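Local coordinates for protein COBE (Pseudomonas aeruginosa, PDB 2W6K) that belongs to the cobalamin (vitamin B12) biosynthetic pathway and resembles the C-terminal part of CbiG, at residues A[62-65]-A[70-73]; A[77-82]-A[97-102]; A[105-110]-A[119-124]. All coordinates share one frame; numbering follows the deposited sequence.

Contact 1: A[62-65]-A[70-73]; sequences QLAT and PVHF
Ala64 and Val71 meet through a methyl and one branch of a valine: CB of Ala64 lies 3.7 Å from CG1 of Val71 and 4.0 Å from its CB. Both residues direct their CB at the other segment, and the Ala64 methyl meets the flank of the CB-CG1 bond of Val71. The choice of branch follows from the valine torsion. With chi1 at 58°, CG1 sits between the backbone N and the carbonyl carbon, the crowded position, and is the methyl offered to the helix, while CG2 stands anti to the backbone N. One step back along the chain, the CB of Pro70 points away from the helix, and the residue contributes backbone, its carbonyl C lying 4.4 Å from CB of Ala64.

The pair belongs to a beta-alpha-beta unit, in which strand 47-51 leads into helix 58-67, and the chain then turns through a short connection into strand 71-74, parallel to the first and at the edge of the sheet within this chain. Because only four residues separate 62-65 from 70-73, the end of the helix and the beginning of the strand are held close, and the CA atoms of Ala64 and Pro70 are 5.5 Å apart.

The next shell sets the strand and packs the helix on the sheet. Backbone hydrogen bonds join Pro70 and His72 to Leu48, and His72 also to Ser50. Leu48 receives the side chains of both Val71 and Leu63, while Leu63 reaches on to Leu27 and Arg28 of helix 24-37.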
# COMPACT_ATOMS: atom_id res chain seq x y z
N GLN A 62 -14.31 -0.66 5.11
CA GLN A 62 -15.27 -1.54 4.41
C GLN A 62 -14.54 -2.39 3.41
O GLN A 62 -14.86 -3.60 3.25
CB GLN A 62 -16.37 -0.73 3.71
CG GLN A 62 -17.39 -0.06 4.69
CD GLN A 62 -18.37 0.83 3.97
OE1 GLN A 62 -18.68 0.62 2.79
NE2 GLN A 62 -18.86 1.87 4.66
N LEU A 63 -13.57 -1.80 2.72
CA LEU A 63 -12.74 -2.58 1.75
C LEU A 63 -12.02 -3.71 2.46
O LEU A 63 -11.97 -4.84 1.96
CB LEU A 63 -11.73 -1.67 1.03
CG LEU A 63 -10.91 -2.40 -0.05
CD1 LEU A 63 -11.82 -3.06 -1.10
CD2 LEU A 63 -10.00 -1.38 -0.71
N ALA A 64 -11.47 -3.42 3.64
CA ALA A 64 -10.76 -4.47 4.39
C ALA A 64 -11.74 -5.61 4.71
O ALA A 64 -11.41 -6.76 4.58
CB ALA A 64 -10.14 -3.92 5.65
N THR A 65 -12.96 -5.25 5.08
CA THR A 65 -13.95 -6.26 5.44
C THR A 65 -14.33 -7.11 4.24
O THR A 65 -14.39 -8.35 4.35
CB THR A 65 -15.18 -5.61 6.09
OG1 THR A 65 -14.80 -5.19 7.41
CG2 THR A 65 -16.34 -6.62 6.20
N PRO A 70 -6.52 -7.38 6.52
CA PRO A 70 -6.40 -6.20 7.34
C PRO A 70 -6.01 -4.93 6.61
O PRO A 70 -5.34 -5.00 5.57
CB PRO A 70 -5.25 -6.57 8.29
CG PRO A 70 -4.43 -7.45 7.52
CD PRO A 70 -5.38 -8.28 6.73
N VAL A 71 -6.40 -3.79 7.19
CA VAL A 71 -5.88 -2.47 6.81
C VAL A 71 -5.15 -1.86 8.01
O VAL A 71 -5.67 -1.88 9.15
CB VAL A 71 -6.98 -1.50 6.24
CG1 VAL A 71 -8.12 -1.30 7.26
CG2 VAL A 71 -6.37 -0.15 5.82
N HIS A 72 -3.93 -1.40 7.74
CA HIS A 72 -3.04 -0.82 8.73
C HIS A 72 -2.88 0.63 8.41
O HIS A 72 -2.66 0.99 7.25
CB HIS A 72 -1.67 -1.49 8.66
CG HIS A 72 -1.69 -2.94 9.00
ND1 HIS A 72 -1.34 -3.42 10.25
CD2 HIS A 72 -2.03 -4.03 8.26
CE1 HIS A 72 -1.44 -4.74 10.25
NE2 HIS A 72 -1.86 -5.13 9.06
N PHE A 73 -2.98 1.46 9.44
CA PHE A 73 -2.76 2.89 9.30
C PHE A 73 -1.48 3.26 9.99
O PHE A 73 -1.32 3.02 11.21
CB PHE A 73 -3.96 3.64 9.87
CG PHE A 73 -5.24 3.34 9.15
CD1 PHE A 73 -5.59 4.04 8.00
CD2 PHE A 73 -6.09 2.34 9.63
CE1 PHE A 73 -6.77 3.77 7.32
CE2 PHE A 73 -7.29 2.05 8.96
CZ PHE A 73 -7.63 2.76 7.82

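Contact 2: A[77-82]-A[97-102]; sequences AVLHDY and TGCSSV. With SO4 (sulfate ion), chain B.
Gly98 and Cys99 face His80 and Leu79, where the turn between helices 91-97 and 102-115 meets the short helix 76-80 and an ST turn leads on to a helix N-cap. The turn starts at Thr97, whose OG1 accepts a hydrogen bond from Cys99 N at 3.0 Å and is itself bonded to Ala93 O. Gly98, the first residue to leave the helical conformation, has a phi of 89°, a backbone shape in which a side chain would clash with the O of Thr97. Its own O approaches the His80 ring obliquely, 4.4 Å from ND1.

Cys99 then directs its side chain at the helix. A chi1 of 160° places SG anti to the backbone N and beside the carbonyl carbon, where it lies 4.0 Å from Leu79 CB; on helix 102-115 it also touches Ala105. Ser100 is tied through its backbone N to Glu83.

Ser101 is the N-cap, its OG bonded to Glu104 N, and the same OG gives a 2.8 Å hydrogen bond to sulfate O3. Lys125 and Ala103 N also hold this ion, probably acquired from the crystallisation liquor. Val102 closes the segment, with Leu79 CD1 4.4 Å from its O and its N bonded to sulfate O2 at 2.8 Å.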
# COMPACT_ATOMS: atom_id res chain seq x y z
N ALA A 77 5.18 9.95 10.50
CA ALA A 77 6.64 9.95 10.68
C ALA A 77 7.26 8.67 10.14
O ALA A 77 8.39 8.70 9.62
CB ALA A 77 7.00 10.17 12.16
N VAL A 78 6.53 7.56 10.22
CA VAL A 78 7.00 6.31 9.64
C VAL A 78 7.09 6.40 8.11
O VAL A 78 8.08 5.99 7.52
CB VAL A 78 6.11 5.09 10.03
CG1 VAL A 78 6.53 3.87 9.23
CG2 VAL A 78 6.21 4.80 11.55
N LEU A 79 6.03 6.91 7.49
CA LEU A 79 5.98 7.07 6.02
C LEU A 79 7.11 7.95 5.52
O LEU A 79 7.68 7.69 4.46
CB LEU A 79 4.62 7.64 5.59
CG LEU A 79 3.39 6.76 5.95
CD1 LEU A 79 2.20 7.09 5.05
CD2 LEU A 79 3.68 5.24 5.93
N HIS A 80 7.45 8.98 6.29
CA HIS A 80 8.54 9.89 5.93
C HIS A 80 9.88 9.19 5.69
O HIS A 80 10.68 9.64 4.84
CB HIS A 80 8.70 10.97 6.99
CG HIS A 80 9.86 11.87 6.74
ND1 HIS A 80 9.85 12.82 5.74
CD2 HIS A 80 11.08 11.95 7.32
CE1 HIS A 80 11.01 13.46 5.73
NE2 HIS A 80 11.77 12.95 6.67
N ASP A 81 10.15 8.12 6.44
CA ASP A 81 11.36 7.31 6.26
C ASP A 81 11.57 6.84 4.80
O ASP A 81 12.69 6.51 4.42
CB ASP A 81 11.35 6.09 7.17
CG ASP A 81 11.67 6.42 8.63
OD1 ASP A 81 12.19 7.52 8.92
OD2 ASP A 81 11.43 5.54 9.49
N TYR A 82 10.49 6.83 4.01
CA TYR A 82 10.50 6.25 2.66
C TYR A 82 10.52 7.30 1.53
O TYR A 82 10.56 6.96 0.35
CB TYR A 82 9.33 5.26 2.50
CG TYR A 82 9.48 4.05 3.41
CD1 TYR A 82 10.17 2.92 2.97
CD2 TYR A 82 9.00 4.07 4.72
CE1 TYR A 82 10.35 1.83 3.79
CE2 TYR A 82 9.20 2.98 5.56
CZ TYR A 82 9.86 1.86 5.08
OH TYR A 82 10.06 0.75 5.88
N THR A 97 -0.07 15.93 4.58
CA THR A 97 0.44 14.86 5.43
C THR A 97 1.93 14.96 5.78
O THR A 97 2.37 14.38 6.78
CB THR A 97 0.20 13.48 4.76
OG1 THR A 97 1.10 13.33 3.66
CG2 THR A 97 -1.23 13.36 4.25
N GLY A 98 2.69 15.69 4.96
CA GLY A 98 4.16 15.74 5.09
C GLY A 98 4.86 14.65 4.29
O GLY A 98 6.10 14.63 4.19
N CYS A 99 4.06 13.75 3.71
CA CYS A 99 4.56 12.59 2.96
C CYS A 99 4.22 12.82 1.49
O CYS A 99 3.10 13.23 1.18
CB CYS A 99 3.86 11.32 3.47
SG CYS A 99 3.87 9.87 2.36
N SER A 100 5.18 12.56 0.59
CA SER A 100 4.98 12.87 -0.85
C SER A 100 4.06 11.90 -1.60
O SER A 100 3.58 12.21 -2.69
CB SER A 100 6.33 12.94 -1.58
OG SER A 100 7.08 14.05 -1.08
N SER A 101 3.87 10.71 -1.06
CA SER A 101 2.90 9.77 -1.66
C SER A 101 2.46 8.82 -0.61
O SER A 101 3.26 7.98 -0.19
CB SER A 101 3.46 8.99 -2.85
OG SER A 101 2.49 8.02 -3.25
N VAL A 102 1.21 8.95 -0.16
CA VAL A 102 0.68 8.06 0.86
C VAL A 102 0.66 6.64 0.34
O VAL A 102 1.03 5.72 1.07
CB VAL A 102 -0.72 8.51 1.36
CG1 VAL A 102 -1.40 7.42 2.17
CG2 VAL A 102 -0.58 9.80 2.15
S SO4 B . -1.00 9.59 -2.82
O1 SO4 B . -2.06 10.28 -3.63
O2 SO4 B . -0.69 10.40 -1.65
O3 SO4 B . 0.17 9.46 -3.65
O4 SO4 B . -1.51 8.31 -2.42

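Contact 3: A[105-110]-A[119-124]; sequences AAALAL and ADLLGA
Leu108 and Leu121 cross at about a right angle, each laying the branched end of its side chain against the other's. At the centre of the crossing, CG of Leu108 lies 3.8 Å from CG of Leu121. Beside this touch, CD1 of Leu108 meets CD1 of Leu121 at 3.9 Å. Neither CB is aimed straight at the opposite segment; it is the far end of each chain that swings in. The two leucines reach their crossing with like torsions, chi1 of -75° in Leu108 and -69° in Leu121, each holding CG anti to its carbonyl carbon and beside its backbone N.

The second branch of Leu108 does different work. CD2 rests on the strand backbone, 3.6 Å from Ala119 O, and is also close to Asp120 C and Leu121 N. Thus one leucine spans three residues of the strand. Ala119 points its CB toward the helix, 4.2 Å from CD2 of Leu108, and Ala107 adds its methyl to the leucine crossing, with CB 4.3 Å from CD2 of Leu121.

This is helix-on-sheet packing in an alpha/beta fold. Helix 102-115 turns back into strand 119-127, an outer strand of the mixed sheet within this chain, and the two run nearly antiparallel, at 158° between the local axes. Small residues line other sides of the helix: Ala106 reaches Ala49 of strand 47-51, while Ala109 touches Val78 and Leu79 of helix 76-80.

Polar bonds secure the start of the strand. Glu112, one turn beyond Leu108, takes a hydrogen bond from Ala119 N through OE2, and backbone hydrogen bonds join Asp120 to Arg137 and Leu122 to Leu135 of strand 131-138.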
# COMPACT_ATOMS: atom_id res chain seq x y z
N ALA A 105 4.42 5.25 -0.07
CA ALA A 105 5.10 5.15 1.23
C ALA A 105 4.45 4.14 2.14
O ALA A 105 5.17 3.40 2.80
CB ALA A 105 5.19 6.51 1.92
N ALA A 106 3.11 4.07 2.15
CA ALA A 106 2.42 3.14 3.06
C ALA A 106 2.64 1.68 2.62
O ALA A 106 2.84 0.78 3.45
CB ALA A 106 0.93 3.46 3.19
N ALA A 107 2.67 1.48 1.31
CA ALA A 107 2.93 0.15 0.76
C ALA A 107 4.31 -0.36 1.19
O ALA A 107 4.43 -1.47 1.72
CB ALA A 107 2.75 0.13 -0.77
N LEU A 108 5.35 0.45 0.96
CA LEU A 108 6.70 0.09 1.32
C LEU A 108 6.81 -0.15 2.83
O LEU A 108 7.37 -1.17 3.26
CB LEU A 108 7.66 1.18 0.88
CG LEU A 108 7.95 1.24 -0.62
CD1 LEU A 108 8.70 2.53 -0.91
CD2 LEU A 108 8.77 -0.01 -1.02
N ALA A 109 6.30 0.81 3.61
CA ALA A 109 6.40 0.77 5.09
C ALA A 109 5.80 -0.48 5.69
O ALA A 109 6.46 -1.16 6.49
CB ALA A 109 5.79 2.03 5.72
N LEU A 110 4.58 -0.82 5.29
CA LEU A 110 3.92 -1.99 5.82
C LEU A 110 4.63 -3.27 5.36
O LEU A 110 4.79 -4.20 6.15
CB LEU A 110 2.43 -2.02 5.46
CG LEU A 110 1.64 -3.16 6.11
CD1 LEU A 110 1.71 -3.03 7.67
CD2 LEU A 110 0.21 -3.18 5.64
N ALA A 119 11.62 -3.98 0.98
CA ALA A 119 10.55 -4.12 0.01
C ALA A 119 10.79 -3.19 -1.19
O ALA A 119 11.58 -2.23 -1.10
CB ALA A 119 9.19 -3.85 0.66
N ASP A 120 10.14 -3.50 -2.31
CA ASP A 120 10.24 -2.70 -3.53
C ASP A 120 8.84 -2.44 -4.05
O ASP A 120 7.95 -3.30 -3.98
CB ASP A 120 11.07 -3.45 -4.59
CG ASP A 120 12.58 -3.20 -4.48
OD1 ASP A 120 13.04 -2.44 -3.59
OD2 ASP A 120 13.31 -3.76 -5.31
N LEU A 121 8.63 -1.26 -4.61
CA LEU A 121 7.38 -1.03 -5.31
C LEU A 121 7.39 -1.78 -6.62
O LEU A 121 8.42 -1.86 -7.29
CB LEU A 121 7.23 0.45 -5.60
CG LEU A 121 7.01 1.32 -4.35
CD1 LEU A 121 7.36 2.78 -4.61
CD2 LEU A 121 5.55 1.17 -3.92
N LEU A 122 6.24 -2.33 -7.00
CA LEU A 122 6.09 -3.03 -8.30
C LEU A 122 6.14 -2.06 -9.46
O LEU A 122 6.52 -2.41 -10.59
CB LEU A 122 4.77 -3.80 -8.30
CG LEU A 122 4.85 -5.16 -7.61
CD1 LEU A 122 5.03 -5.03 -6.13
CD2 LEU A 122 3.56 -5.87 -7.95
N GLY A 123 5.78 -0.81 -9.17
CA GLY A 123 5.73 0.23 -10.19
C GLY A 123 5.23 1.50 -9.57
O GLY A 123 4.83 1.50 -8.40
N ALA A 124 5.22 2.58 -10.34
CA ALA A 124 4.58 3.80 -9.92
C ALA A 124 3.10 3.58 -9.57
O ALA A 124 2.42 2.73 -10.15
CB ALA A 124 4.70 4.84 -11.03

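How the contacts relate
Followed from the N terminus, the three contacts come in series, with none nested in or crossing another. Contact 1 closes the tight return from helix 58-67 into strand 71-74. The chain passes almost directly into contact 2, which spans a longer loop containing helix 91-97 and brings 77-82 beside 97-102. Contact 3 then folds helix 102-115 back on strand 119-127. That helix also ties the set together: Tyr82 CE2 of contact 2 lies 3.5 Å from Ala109 CB of contact 3, and His72 CD2 of contact 1 is equally near Leu110 CD2. Contacts 1 and 3, their centres about 17 Å apart, each include one of the two outermost strands of the sheet, 71-74 and 119-127.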